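Local coordinates for lipoprotein (Mycoplasma mycoides subsp. capri, PDB 7ADK), which probably cleaves proteins as a lipid-anchored serine peptidase of the chymotrypsin-like PA clan, in the mycoplasma DUF31 family, at residues L287-Y292 with Y660-W665; D643-Q648 with K671-L676; S761-R764 with L770-V773; Y774-E779 with T783-A788. All blocks are in the same frame, centred on the assembly; numbering follows the deposited sequence.

Interaction 1. Residues L287-Y292 with Y660-W665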
loop_
_atom_site.group_PDB
_atom_site.type_symbol
_atom_site.label_atom_id
_atom_site.label_comp_id
_atom_site.label_asym_id
_atom_site.label_seq_id
_atom_site.Cartn_x
_atom_site.Cartn_y
_atom_site.Cartn_z
ATOM N N LEU B 287 21.935 0.519 0.165
ATOM C CA LEU B 287 21.405 -0.024 -1.051
ATOM C C LEU B 287 20.513 -1.217 -0.727
ATOM O O LEU B 287 19.334 -1.147 -1.091
ATOM C CB LEU B 287 22.515 -0.153 -2.142
ATOM C CG LEU B 287 23.637 -1.210 -2.079
ATOM C CD1 LEU B 287 23.229 -2.528 -2.731
ATOM C CD2 LEU B 287 24.850 -0.739 -2.858
ATOM N N PRO B 288 20.969 -2.271 -0.025
ATOM C CA PRO B 288 20.289 -3.518 -0.109
ATOM C C PRO B 288 19.353 -3.784 1.064
ATOM O O PRO B 288 19.746 -3.845 2.234
ATOM C CB PRO B 288 21.393 -4.554 -0.206
ATOM C CG PRO B 288 22.622 -3.919 0.423
ATOM C CD PRO B 288 22.175 -2.494 0.746
ATOM N N ASN B 289 18.096 -3.971 0.713
ATOM C CA ASN B 289 17.197 -4.810 1.460
ATOM C C ASN B 289 17.756 -6.210 1.171
ATOM O O ASN B 289 17.872 -6.587 0.008
ATOM C CB ASN B 289 15.811 -4.620 0.850
ATOM C CG ASN B 289 14.737 -5.516 1.413
ATOM O OD1 ASN B 289 14.900 -6.203 2.401
ATOM N ND2 ASN B 289 13.584 -5.515 0.802
ATOM N N GLU B 290 18.211 -6.937 2.179
ATOM C CA GLU B 290 18.883 -8.225 1.967
ATOM C C GLU B 290 18.130 -9.387 2.597
ATOM O O GLU B 290 17.471 -9.233 3.630
ATOM C CB GLU B 290 20.359 -8.160 2.394
ATOM C CG GLU B 290 20.531 -7.792 3.877
ATOM C CD GLU B 290 21.777 -8.388 4.543
ATOM O OE1 GLU B 290 22.621 -9.008 3.848
ATOM O OE2 GLU B 290 21.892 -8.255 5.785
ATOM N N GLU B 291 18.259 -10.555 1.968
ATOM C CA GLU B 291 17.647 -11.820 2.355
ATOM C C GLU B 291 18.705 -12.929 2.386
ATOM O O GLU B 291 19.498 -13.059 1.454
ATOM C CB GLU B 291 16.517 -12.216 1.385
ATOM C CG GLU B 291 15.343 -11.225 1.235
ATOM C CD GLU B 291 15.323 -10.460 -0.111
ATOM O OE1 GLU B 291 16.310 -9.780 -0.456
ATOM O OE2 GLU B 291 14.297 -10.526 -0.833
ATOM N N TYR B 292 18.679 -13.771 3.418
ATOM C CA TYR B 292 19.412 -15.034 3.483
ATOM C C TYR B 292 18.426 -16.191 3.652
ATOM O O TYR B 292 17.695 -16.209 4.637
ATOM C CB TYR B 292 20.384 -15.022 4.664
ATOM C CG TYR B 292 21.443 -13.950 4.614
ATOM C CD1 TYR B 292 22.418 -14.016 3.615
ATOM C CD2 TYR B 292 21.441 -12.883 5.536
ATOM C CE1 TYR B 292 23.428 -13.056 3.533
ATOM C CE2 TYR B 292 22.435 -11.886 5.422
ATOM C CZ TYR B 292 23.423 -11.971 4.427
ATOM O OH TYR B 292 24.322 -10.979 4.259
ATOM N N TYR B 660 7.510 -12.262 0.414
ATOM C CA TYR B 660 8.391 -11.631 -0.587
ATOM C C TYR B 660 8.315 -10.081 -0.701
ATOM O O TYR B 660 8.890 -9.546 -1.655
ATOM C CB TYR B 660 8.209 -12.335 -1.968
ATOM C CG TYR B 660 8.846 -13.701 -2.227
ATOM C CD1 TYR B 660 9.714 -14.329 -1.307
ATOM C CD2 TYR B 660 8.638 -14.297 -3.491
ATOM C CE1 TYR B 660 10.387 -15.515 -1.667
ATOM C CE2 TYR B 660 9.302 -15.486 -3.848
ATOM C CZ TYR B 660 10.191 -16.096 -2.936
ATOM O OH TYR B 660 10.868 -17.226 -3.278
ATOM N N ASP B 661 7.671 -9.325 0.211
ATOM C CA ASP B 661 7.434 -7.881 -0.016
ATOM C C ASP B 661 7.695 -6.899 1.142
ATOM O O ASP B 661 7.430 -7.163 2.317
ATOM C CB ASP B 661 6.058 -7.637 -0.660
ATOM C CG ASP B 661 6.066 -6.484 -1.670
ATOM O OD1 ASP B 661 7.135 -5.869 -1.900
ATOM O OD2 ASP B 661 4.995 -6.214 -2.249
ATOM N N PHE B 662 8.220 -5.726 0.768
ATOM C CA PHE B 662 8.875 -4.745 1.631
ATOM C C PHE B 662 8.570 -3.300 1.218
ATOM O O PHE B 662 8.156 -3.014 0.094
ATOM C CB PHE B 662 10.391 -4.967 1.644
ATOM C CG PHE B 662 10.854 -6.333 2.087
ATOM C CD1 PHE B 662 11.363 -6.516 3.378
ATOM C CD2 PHE B 662 10.848 -7.411 1.188
ATOM C CE1 PHE B 662 11.836 -7.774 3.780
ATOM C CE2 PHE B 662 11.296 -8.674 1.595
ATOM C CZ PHE B 662 11.791 -8.855 2.892
ATOM N N SER B 663 8.814 -2.368 2.145
ATOM C CA SER B 663 8.599 -0.916 2.010
ATOM C C SER B 663 9.916 -0.133 2.116
ATOM O O SER B 663 10.837 -0.610 2.759
ATOM C CB SER B 663 7.675 -0.418 3.117
ATOM O OG SER B 663 6.466 -1.133 3.165
ATOM N N LEU B 664 10.027 1.073 1.548
ATOM C CA LEU B 664 11.184 1.979 1.679
ATOM C C LEU B 664 10.974 2.999 2.813
ATOM O O LEU B 664 10.780 4.188 2.573
ATOM C CB LEU B 664 11.454 2.647 0.318
ATOM C CG LEU B 664 12.679 3.592 0.283
ATOM C CD1 LEU B 664 13.972 2.854 -0.005
ATOM C CD2 LEU B 664 12.495 4.634 -0.803
ATOM N N TRP B 665 10.978 2.533 4.062
ATOM C CA TRP B 665 10.711 3.364 5.247
ATOM C C TRP B 665 11.767 4.469 5.454
ATOM O O TRP B 665 12.910 4.378 5.028
ATOM C CB TRP B 665 10.524 2.485 6.491
ATOM C CG TRP B 665 9.462 2.893 7.473
ATOM C CD1 TRP B 665 9.623 3.712 8.533
ATOM C CD2 TRP B 665 8.059 2.485 7.524
ATOM N NE1 TRP B 665 8.433 3.849 9.203
ATOM C CE2 TRP B 665 7.427 3.151 8.605
ATOM C CE3 TRP B 665 7.258 1.595 6.788
ATOM C CZ2 TRP B 665 6.070 3.028 8.883
ATOM C CZ3 TRP B 665 5.891 1.445 7.066
ATOM C CH2 TRP B 665 5.289 2.180 8.091
#
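On strand 289-293, part of an antiparallel sheet that also holds strands 421-433 and 461-467, N289 extends its amide over one face of the F662 ring, which belongs to a long irregular loop. The approach is made by ND2, whose nearest ring atom is F662 CG at 3.1 Å, displaced from the ring centre toward the rim. N289 OD1 lies above the CD1-CE1 side of the same ring, 3.7 Å from F662 CE1, yet the amide is not laid flat on it: the two planes stand 73° apart, so the group meets the ring steeply. N289 CG is anti to the backbone N (chi1 175°), which carries the amide off the strand toward the loop. E291, two residues along and so on the same side of the strand, adds a looser contact, its OE2 4.3 Å from F662 CE2. Both polar groups have firmer partners than the ring: ND2 is hydrogen-bonded to N480 OD1 and OE2 forms a salt bridge with K488. The loop is braced just behind the phenylalanine, where D661 OD1 takes the F662 N-H at 2.9 Å, meeting it 38° out of the carboxylate plane; the backbone N of G481 is a second donor to this oxygen. The contact is thus an amide set on a ring face, with the polar ends held by N480 and K488. Strand 289-293 is hydrogen-bonded along its backbone to strand 421-433 and to strand 461-467, and F662 also touches S423, so the loop leans on two adjoining strands at once.

Interaction 2. Residues D643-Q648 with K671-L676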
loop_
_atom_site.group_PDB
_atom_site.type_symbol
_atom_site.label_atom_id
_atom_site.label_comp_id
_atom_site.label_asym_id
_atom_site.label_seq_id
_atom_site.Cartn_x
_atom_site.Cartn_y
_atom_site.Cartn_z
ATOM N N ASP B 643 2.560 -1.877 6.783
ATOM C CA ASP B 643 2.519 -0.660 5.971
ATOM C C ASP B 643 1.086 -0.123 5.838
ATOM O O ASP B 643 0.288 -0.588 5.025
ATOM C CB ASP B 643 3.184 -0.956 4.615
ATOM C CG ASP B 643 3.300 0.245 3.675
ATOM O OD1 ASP B 643 2.606 1.260 3.904
ATOM O OD2 ASP B 643 4.111 0.148 2.727
ATOM N N PHE B 644 0.761 0.862 6.673
ATOM C CA PHE B 644 -0.565 1.462 6.819
ATOM C C PHE B 644 -0.918 2.531 5.777
ATOM O O PHE B 644 -2.039 3.040 5.773
ATOM C CB PHE B 644 -0.673 2.018 8.243
ATOM C CG PHE B 644 0.392 3.013 8.656
ATOM C CD1 PHE B 644 1.523 2.581 9.371
ATOM C CD2 PHE B 644 0.218 4.378 8.376
ATOM C CE1 PHE B 644 2.449 3.518 9.848
ATOM C CE2 PHE B 644 1.144 5.309 8.857
ATOM C CZ PHE B 644 2.251 4.881 9.601
ATOM N N TYR B 645 0.007 2.894 4.889
ATOM C CA TYR B 645 -0.241 3.921 3.876
ATOM C C TYR B 645 -0.939 3.385 2.630
ATOM O O TYR B 645 -1.548 4.149 1.883
ATOM C CB TYR B 645 1.074 4.562 3.473
ATOM C CG TYR B 645 1.758 5.350 4.561
ATOM C CD1 TYR B 645 1.510 6.725 4.642
ATOM C CD2 TYR B 645 2.628 4.726 5.472
ATOM C CE1 TYR B 645 2.104 7.480 5.657
ATOM C CE2 TYR B 645 3.248 5.487 6.470
ATOM C CZ TYR B 645 2.935 6.851 6.593
ATOM O OH TYR B 645 3.415 7.562 7.631
ATOM N N LEU B 646 -0.883 2.070 2.410
ATOM C CA LEU B 646 -1.634 1.367 1.373
ATOM C C LEU B 646 -3.149 1.519 1.602
ATOM O O LEU B 646 -3.645 1.203 2.685
ATOM C CB LEU B 646 -1.225 -0.113 1.382
ATOM C CG LEU B 646 0.240 -0.375 1.007
ATOM C CD1 LEU B 646 0.625 -1.804 1.355
ATOM C CD2 LEU B 646 0.481 -0.183 -0.484
ATOM N N ASP B 647 -3.902 1.991 0.607
ATOM C CA ASP B 647 -5.365 2.051 0.688
ATOM C C ASP B 647 -5.977 0.641 0.711
ATOM O O ASP B 647 -5.464 -0.269 0.063
ATOM C CB ASP B 647 -5.959 2.887 -0.452
ATOM C CG ASP B 647 -7.486 2.993 -0.364
ATOM O OD1 ASP B 647 -8.025 3.130 0.753
ATOM O OD2 ASP B 647 -8.156 2.857 -1.402
ATOM N N GLN B 648 -7.113 0.465 1.385
ATOM C CA GLN B 648 -7.844 -0.802 1.452
ATOM C C GLN B 648 -8.161 -1.384 0.064
ATOM O O GLN B 648 -8.246 -2.601 -0.083
ATOM C CB GLN B 648 -9.115 -0.590 2.292
ATOM C CG GLN B 648 -10.020 -1.823 2.350
ATOM C CD GLN B 648 -11.093 -1.771 3.421
ATOM O OE1 GLN B 648 -11.357 -0.756 4.048
ATOM N NE2 GLN B 648 -11.754 -2.863 3.692
ATOM N N LYS B 671 2.363 13.184 6.594
ATOM C CA LYS B 671 1.683 14.134 5.706
ATOM C C LYS B 671 2.269 14.210 4.302
ATOM O O LYS B 671 1.593 14.706 3.411
ATOM C CB LYS B 671 1.689 15.518 6.373
ATOM C CG LYS B 671 0.820 15.517 7.638
ATOM C CD LYS B 671 0.884 16.837 8.404
ATOM C CE LYS B 671 -0.011 16.750 9.645
ATOM N NZ LYS B 671 0.214 17.873 10.575
ATOM N N PHE B 672 3.476 13.707 4.063
ATOM C CA PHE B 672 4.144 13.780 2.760
ATOM C C PHE B 672 3.668 12.752 1.719
ATOM O O PHE B 672 4.027 12.889 0.555
ATOM C CB PHE B 672 5.657 13.626 2.975
ATOM C CG PHE B 672 6.413 14.735 3.695
ATOM C CD1 PHE B 672 5.863 16.014 3.891
ATOM C CD2 PHE B 672 7.725 14.477 4.130
ATOM C CE1 PHE B 672 6.606 17.005 4.548
ATOM C CE2 PHE B 672 8.464 15.465 4.800
ATOM C CZ PHE B 672 7.899 16.726 5.018
ATOM N N TYR B 673 2.874 11.736 2.081
ATOM C CA TYR B 673 2.842 10.444 1.375
ATOM C C TYR B 673 2.659 10.461 -0.153
ATOM O O TYR B 673 3.503 9.934 -0.874
ATOM C CB TYR B 673 1.815 9.512 2.033
ATOM C CG TYR B 673 1.810 8.114 1.431
ATOM C CD1 TYR B 673 3.005 7.382 1.396
ATOM C CD2 TYR B 673 0.647 7.560 0.862
ATOM C CE1 TYR B 673 3.057 6.131 0.773
ATOM C CE2 TYR B 673 0.701 6.301 0.230
ATOM C CZ TYR B 673 1.910 5.582 0.186
ATOM O OH TYR B 673 1.978 4.344 -0.367
ATOM N N ASN B 674 1.585 11.056 -0.661
ATOM C CA ASN B 674 1.312 11.189 -2.101
ATOM C C ASN B 674 1.355 12.662 -2.553
ATOM O O ASN B 674 0.726 13.048 -3.537
ATOM C CB ASN B 674 -0.015 10.459 -2.424
ATOM C CG ASN B 674 0.168 9.034 -2.904
ATOM O OD1 ASN B 674 1.069 8.705 -3.651
ATOM N ND2 ASN B 674 -0.732 8.147 -2.561
ATOM N N LYS B 675 2.052 13.519 -1.795
ATOM C CA LYS B 675 1.876 14.976 -1.835
ATOM C C LYS B 675 3.091 15.749 -2.363
ATOM O O LYS B 675 2.951 16.907 -2.738
ATOM C CB LYS B 675 1.439 15.447 -0.438
ATOM C CG LYS B 675 0.169 14.797 0.134
ATOM C CD LYS B 675 -1.099 15.175 -0.639
ATOM C CE LYS B 675 -2.348 14.699 0.111
ATOM N NZ LYS B 675 -3.592 15.210 -0.497
ATOM N N LEU B 676 4.269 15.127 -2.421
ATOM C CA LEU B 676 5.544 15.723 -2.867
ATOM C C LEU B 676 5.767 15.664 -4.395
ATOM O O LEU B 676 6.795 16.133 -4.868
ATOM C CB LEU B 676 6.700 15.038 -2.097
ATOM C CG LEU B 676 7.139 15.730 -0.796
ATOM C CD1 LEU B 676 5.987 16.054 0.143
ATOM C CD2 LEU B 676 8.123 14.841 -0.051
#
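D643 OD1 accepts the backbone N-H of Y645, the tyrosine that packs on Y673, at 3.2 Å, closing an Asx turn; its other oxygen, OD2, serves loop 660-665. The turn presents Y645 to the second loop. There CB, not the ring, sits over the centre of the Y673 ring, 3.6 Å from the centroid and 14° off the normal, a CH-pi contact. From there the Y645 ring runs back toward the base of the Y673 side chain, CD1 above the same face, 3.5 Å from Y673 CG. The rings are neither stacked nor edge-to-face: their planes make 38° and their centroids are 4.8 Å apart. Y673 reaches beneath Y645 because its CG is anti to the backbone N (chi1 -175°). Behind the Y645 ring, F644 CD2 lies over one face. Both phenols are engaged further out, Y645 OH with S267 O and Y673 OH with D270 OD2, while V269, between those two positions in sequence, touches both tyrosines. Another protein chain packs on K671 and K675. Apolar contact supplies the adhesion between the two loops, and the hydroxyl bonds to S267 and D270 anchor the far end of each ring.

Interaction 3. Residues S761-R764 with L770-V773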
loop_
_atom_site.group_PDB
_atom_site.type_symbol
_atom_site.label_atom_id
_atom_site.label_comp_id
_atom_site.label_asym_id
_atom_site.label_seq_id
_atom_site.Cartn_x
_atom_site.Cartn_y
_atom_site.Cartn_z
ATOM N N SER B 761 19.790 -0.319 10.007
ATOM C CA SER B 761 19.495 0.894 9.253
ATOM C C SER B 761 20.347 2.055 9.752
ATOM O O SER B 761 20.247 2.428 10.912
ATOM C CB SER B 761 18.018 1.160 9.463
ATOM O OG SER B 761 17.280 0.077 8.993
ATOM N N SER B 762 21.234 2.596 8.926
ATOM C CA SER B 762 22.135 3.670 9.337
ATOM C C SER B 762 21.393 4.975 9.590
ATOM O O SER B 762 20.820 5.548 8.668
ATOM C CB SER B 762 23.222 3.923 8.292
ATOM O OG SER B 762 22.673 4.362 7.074
ATOM N N VAL B 763 21.500 5.498 10.802
ATOM C CA VAL B 763 21.287 6.903 11.089
ATOM C C VAL B 763 22.497 7.671 10.588
ATOM O O VAL B 763 23.629 7.316 10.912
ATOM C CB VAL B 763 21.125 7.092 12.605
ATOM C CG1 VAL B 763 20.848 8.526 13.013
ATOM C CG2 VAL B 763 20.056 6.177 13.195
ATOM N N ARG B 764 22.295 8.752 9.848
ATOM C CA ARG B 764 23.361 9.634 9.366
ATOM C C ARG B 764 23.077 11.070 9.707
ATOM O O ARG B 764 21.992 11.401 10.139
ATOM C CB ARG B 764 23.529 9.517 7.852
ATOM C CG ARG B 764 23.531 8.075 7.404
ATOM C CD ARG B 764 23.982 7.971 5.970
ATOM N NE ARG B 764 23.827 6.592 5.527
ATOM C CZ ARG B 764 24.330 6.035 4.468
ATOM N NH1 ARG B 764 25.007 6.689 3.600
ATOM N NH2 ARG B 764 24.142 4.780 4.287
ATOM N N LEU B 770 27.920 8.828 8.903
ATOM C CA LEU B 770 27.354 7.703 9.640
ATOM C C LEU B 770 27.465 7.923 11.143
ATOM O O LEU B 770 28.551 8.121 11.675
ATOM C CB LEU B 770 28.103 6.425 9.238
ATOM C CG LEU B 770 27.799 5.899 7.832
ATOM C CD1 LEU B 770 28.800 4.820 7.477
ATOM C CD2 LEU B 770 26.429 5.251 7.769
ATOM N N LEU B 771 26.336 7.867 11.843
ATOM C CA LEU B 771 26.207 8.326 13.229
ATOM C C LEU B 771 25.787 7.204 14.176
ATOM O O LEU B 771 26.446 6.973 15.192
ATOM C CB LEU B 771 25.236 9.518 13.246
ATOM C CG LEU B 771 24.841 10.038 14.637
ATOM C CD1 LEU B 771 26.032 10.543 15.429
ATOM C CD2 LEU B 771 23.867 11.198 14.473
ATOM N N ALA B 772 24.726 6.479 13.833
ATOM C CA ALA B 772 24.254 5.348 14.625
ATOM C C ALA B 772 23.643 4.233 13.767
ATOM O O ALA B 772 23.351 4.438 12.599
ATOM C CB ALA B 772 23.313 5.853 15.720
ATOM N N VAL B 773 23.439 3.045 14.322
ATOM C CA VAL B 773 22.853 1.880 13.645
ATOM C C VAL B 773 21.576 1.439 14.339
ATOM O O VAL B 773 21.635 0.942 15.452
ATOM C CB VAL B 773 23.825 0.688 13.620
ATOM C CG1 VAL B 773 23.351 -0.302 12.571
ATOM C CG2 VAL B 773 25.254 1.104 13.334
#
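V763 and A772 form the hydrogen-bonded pair of a beta hairpin, strands 761-765 and 769-778, and V763 satisfies both of its backbone polar atoms here. V763 N donates to A772 O at 2.8 Å, rather bent at 137°. V763 O accepts twice, from L771 N at 2.9 Å and from A772 N at 3.2 Å, the latter nearly straight at 166°. Two residues facing one make a classic beta bulge; L771, with psi -51°, takes up the extra residue and shifts the register before R764 pairs with L770. Outside the hairpin, L632 bonds the R764 backbone, K594 and F596 that of L770. The V763 and A772 side chains share a face, their CB atoms 4.0 Å apart. On the other face R764 grips S762 OG side-on with NE, at 2.9 Å, and NH2, the hydroxyl oxygen lying almost in the guanidinium plane. R764 NH1 is taken by N768 OD1 in the hairpin turn. The chain of R764 is extended from CG to NE and runs beside L770, whose CD2 covers one guanidinium face 3.6 Å above the plane and also touches S762 CB at 3.5 Å. The charged group is therefore held at its edge by oxygens and on a face by a methyl. S761 OG is bound to A758 O in the preceding segment, whose Gly-Ala-Ser-Gly sequence resembles the nucleophile motif of PA-clan peptidases. W427 of strand 421-433 packs on the S762, R764, L770 and V773 side, bridging to the other large sheet, while V763 and A772 touch A786 of strand 783-792.

Interaction 4. Residues Y774-E779 with T783-A788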
loop_
_atom_site.group_PDB
_atom_site.type_symbol
_atom_site.label_atom_id
_atom_site.label_comp_id
_atom_site.label_asym_id
_atom_site.label_seq_id
_atom_site.Cartn_x
_atom_site.Cartn_y
_atom_site.Cartn_z
ATOM N N TYR B 774 20.415 1.582 13.717
ATOM C CA TYR B 774 19.141 1.184 14.312
ATOM C C TYR B 774 18.971 -0.330 14.372
ATOM O O TYR B 774 19.284 -1.032 13.409
ATOM C CB TYR B 774 18.009 1.808 13.525
ATOM C CG TYR B 774 16.653 1.623 14.138
ATOM C CD1 TYR B 774 16.200 2.549 15.091
ATOM C CD2 TYR B 774 15.814 0.587 13.690
ATOM C CE1 TYR B 774 14.879 2.476 15.549
ATOM C CE2 TYR B 774 14.497 0.507 14.158
ATOM C CZ TYR B 774 14.024 1.464 15.075
ATOM O OH TYR B 774 12.720 1.463 15.425
ATOM N N HIS B 775 18.419 -0.847 15.472
ATOM C CA HIS B 775 18.247 -2.301 15.638
ATOM C C HIS B 775 16.969 -2.778 16.332
ATOM O O HIS B 775 16.491 -3.855 15.989
ATOM C CB HIS B 775 19.476 -2.907 16.313
ATOM C CG HIS B 775 19.564 -2.694 17.800
ATOM N ND1 HIS B 775 20.110 -1.589 18.434
ATOM C CD2 HIS B 775 19.133 -3.570 18.748
ATOM C CE1 HIS B 775 20.006 -1.834 19.743
ATOM N NE2 HIS B 775 19.426 -3.011 19.958
ATOM N N ALA B 776 16.383 -2.015 17.246
ATOM C CA ALA B 776 15.166 -2.395 17.959
ATOM C C ALA B 776 14.069 -1.360 17.763
ATOM O O ALA B 776 14.347 -0.170 17.805
ATOM C CB ALA B 776 15.485 -2.583 19.430
ATOM N N SER B 777 12.823 -1.799 17.601
ATOM C CA SER B 777 11.646 -0.929 17.468
ATOM C C SER B 777 10.669 -1.083 18.620
ATOM O O SER B 777 10.533 -2.162 19.188
ATOM C CB SER B 777 10.873 -1.216 16.185
ATOM O OG SER B 777 11.686 -1.035 15.060
ATOM N N ASN B 778 9.944 -0.019 18.926
ATOM C CA ASN B 778 8.805 -0.031 19.818
ATOM C C ASN B 778 7.713 0.877 19.246
ATOM O O ASN B 778 7.709 2.088 19.431
ATOM C CB ASN B 778 9.302 0.373 21.205
ATOM C CG ASN B 778 8.237 0.257 22.264
ATOM O OD1 ASN B 778 7.041 0.312 22.016
ATOM N ND2 ASN B 778 8.640 0.102 23.490
ATOM N N GLU B 779 6.765 0.287 18.513
ATOM C CA GLU B 779 5.678 1.025 17.862
ATOM C C GLU B 779 4.593 1.508 18.829
ATOM O O GLU B 779 3.743 2.293 18.427
ATOM C CB GLU B 779 5.122 0.232 16.665
ATOM C CG GLU B 779 4.399 -1.074 17.023
ATOM C CD GLU B 779 3.809 -1.781 15.788
ATOM O OE1 GLU B 779 4.164 -2.948 15.506
ATOM O OE2 GLU B 779 2.929 -1.223 15.094
ATOM N N THR B 783 9.119 5.015 18.814
ATOM C CA THR B 783 10.560 5.236 18.695
ATOM C C THR B 783 11.284 3.890 18.759
ATOM O O THR B 783 10.674 2.831 18.860
ATOM C CB THR B 783 11.025 6.257 19.749
ATOM O OG1 THR B 783 12.352 6.672 19.580
ATOM C CG2 THR B 783 10.958 5.751 21.176
ATOM N N GLY B 784 12.598 3.895 18.681
ATOM C CA GLY B 784 13.416 2.706 18.833
ATOM C C GLY B 784 14.877 3.068 19.009
ATOM O O GLY B 784 15.195 4.238 19.150
ATOM N N LEU B 785 15.769 2.091 19.016
ATOM C CA LEU B 785 17.117 2.235 19.551
ATOM C C LEU B 785 18.203 2.045 18.495
ATOM O O LEU B 785 18.140 1.109 17.699
ATOM C CB LEU B 785 17.278 1.245 20.700
ATOM C CG LEU B 785 16.316 1.507 21.872
ATOM C CD1 LEU B 785 15.550 0.246 22.229
ATOM C CD2 LEU B 785 17.070 1.991 23.093
ATOM N N ALA B 786 19.219 2.908 18.511
ATOM C CA ALA B 786 20.350 2.860 17.586
ATOM C C ALA B 786 21.725 2.888 18.278
ATOM O O ALA B 786 21.971 3.724 19.139
ATOM C CB ALA B 786 20.193 3.977 16.554
ATOM N N VAL B 787 22.644 2.011 17.874
ATOM C CA VAL B 787 24.023 1.903 18.367
ATOM C C VAL B 787 24.873 3.042 17.839
ATOM O O VAL B 787 25.083 3.111 16.634
ATOM C CB VAL B 787 24.651 0.571 17.923
ATOM C CG1 VAL B 787 26.128 0.448 18.277
ATOM C CG2 VAL B 787 23.955 -0.616 18.558
ATOM N N ALA B 788 25.439 3.897 18.687
ATOM C CA ALA B 788 26.465 4.819 18.217
ATOM C C ALA B 788 27.785 4.069 17.970
ATOM O O ALA B 788 28.247 3.286 18.802
ATOM C CB ALA B 788 26.611 5.989 19.180
#
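Y774 and A786 are a non-hydrogen-bonded pair between antiparallel strands 769-778 and 783-792, at the end away from the turn, and the Y774 ring runs along the partner backbone, CE1 3.5 Å from G784 C and OH 3.7 Å from G784 CA. With CG anti to the backbone N (chi1 -172°), the ring lies back over the glycine, which has no side chain to meet it. On the opposite face of the sheet, A776 CB touches L785 CD1 at 4.0 Å. The backbone ladder holds these side chains in register: H775 N donates to L785 O at 3.0 Å, L785 N to A776 O at 2.9 Å, and N778 N to T783 O at 2.9 Å, while the return bond from T783 N to N778 O is weak. Register slips by one between Y774 and A776, so H775 sits in a beta bulge, its imidazole swung across V787 with ND1 4.0 Å from CG2. Next outward, the Y774 hydroxyl shares a 2.7 Å hydrogen bond with S777 OG, tying its ring end to a residue on its own strand, and Y752 meets the ring edge-to-face. At the turn, N778 OD1 accepts from A781 N and ND2 bonds to Y703 OH, whereas T783 OG1 bonds to P749 O. Strand 783-792 is flanked on its far side by strand 737-747, whose E746 touches H775, L785 and V787; strand 761-765 borders strand 769-778 on its other edge, with S761 against Y774.

In the fold
Interactions 3 and 4 are consecutive hairpins sharing strand 769-778, their centres 11 Å apart. S761 O takes the N-H of Y774 and V773 O that of V787, at 2.9 Å and 2.8 Å, so the three strands form one continuous piece of sheet beside the probable nucleophile loop. Interactions 1 and 2 join through loops: S663 OG reaches D643 OD2 at 2.7 Å, and the W665 ring packs on F644 and Y645. Interaction 1 lies about 17 Å, centre to centre, from interaction 3, with nearest atoms about 6 Å apart, on the neighbouring sheet. Interaction 2 is more peripheral, about 25 Å from interaction 3 between centres.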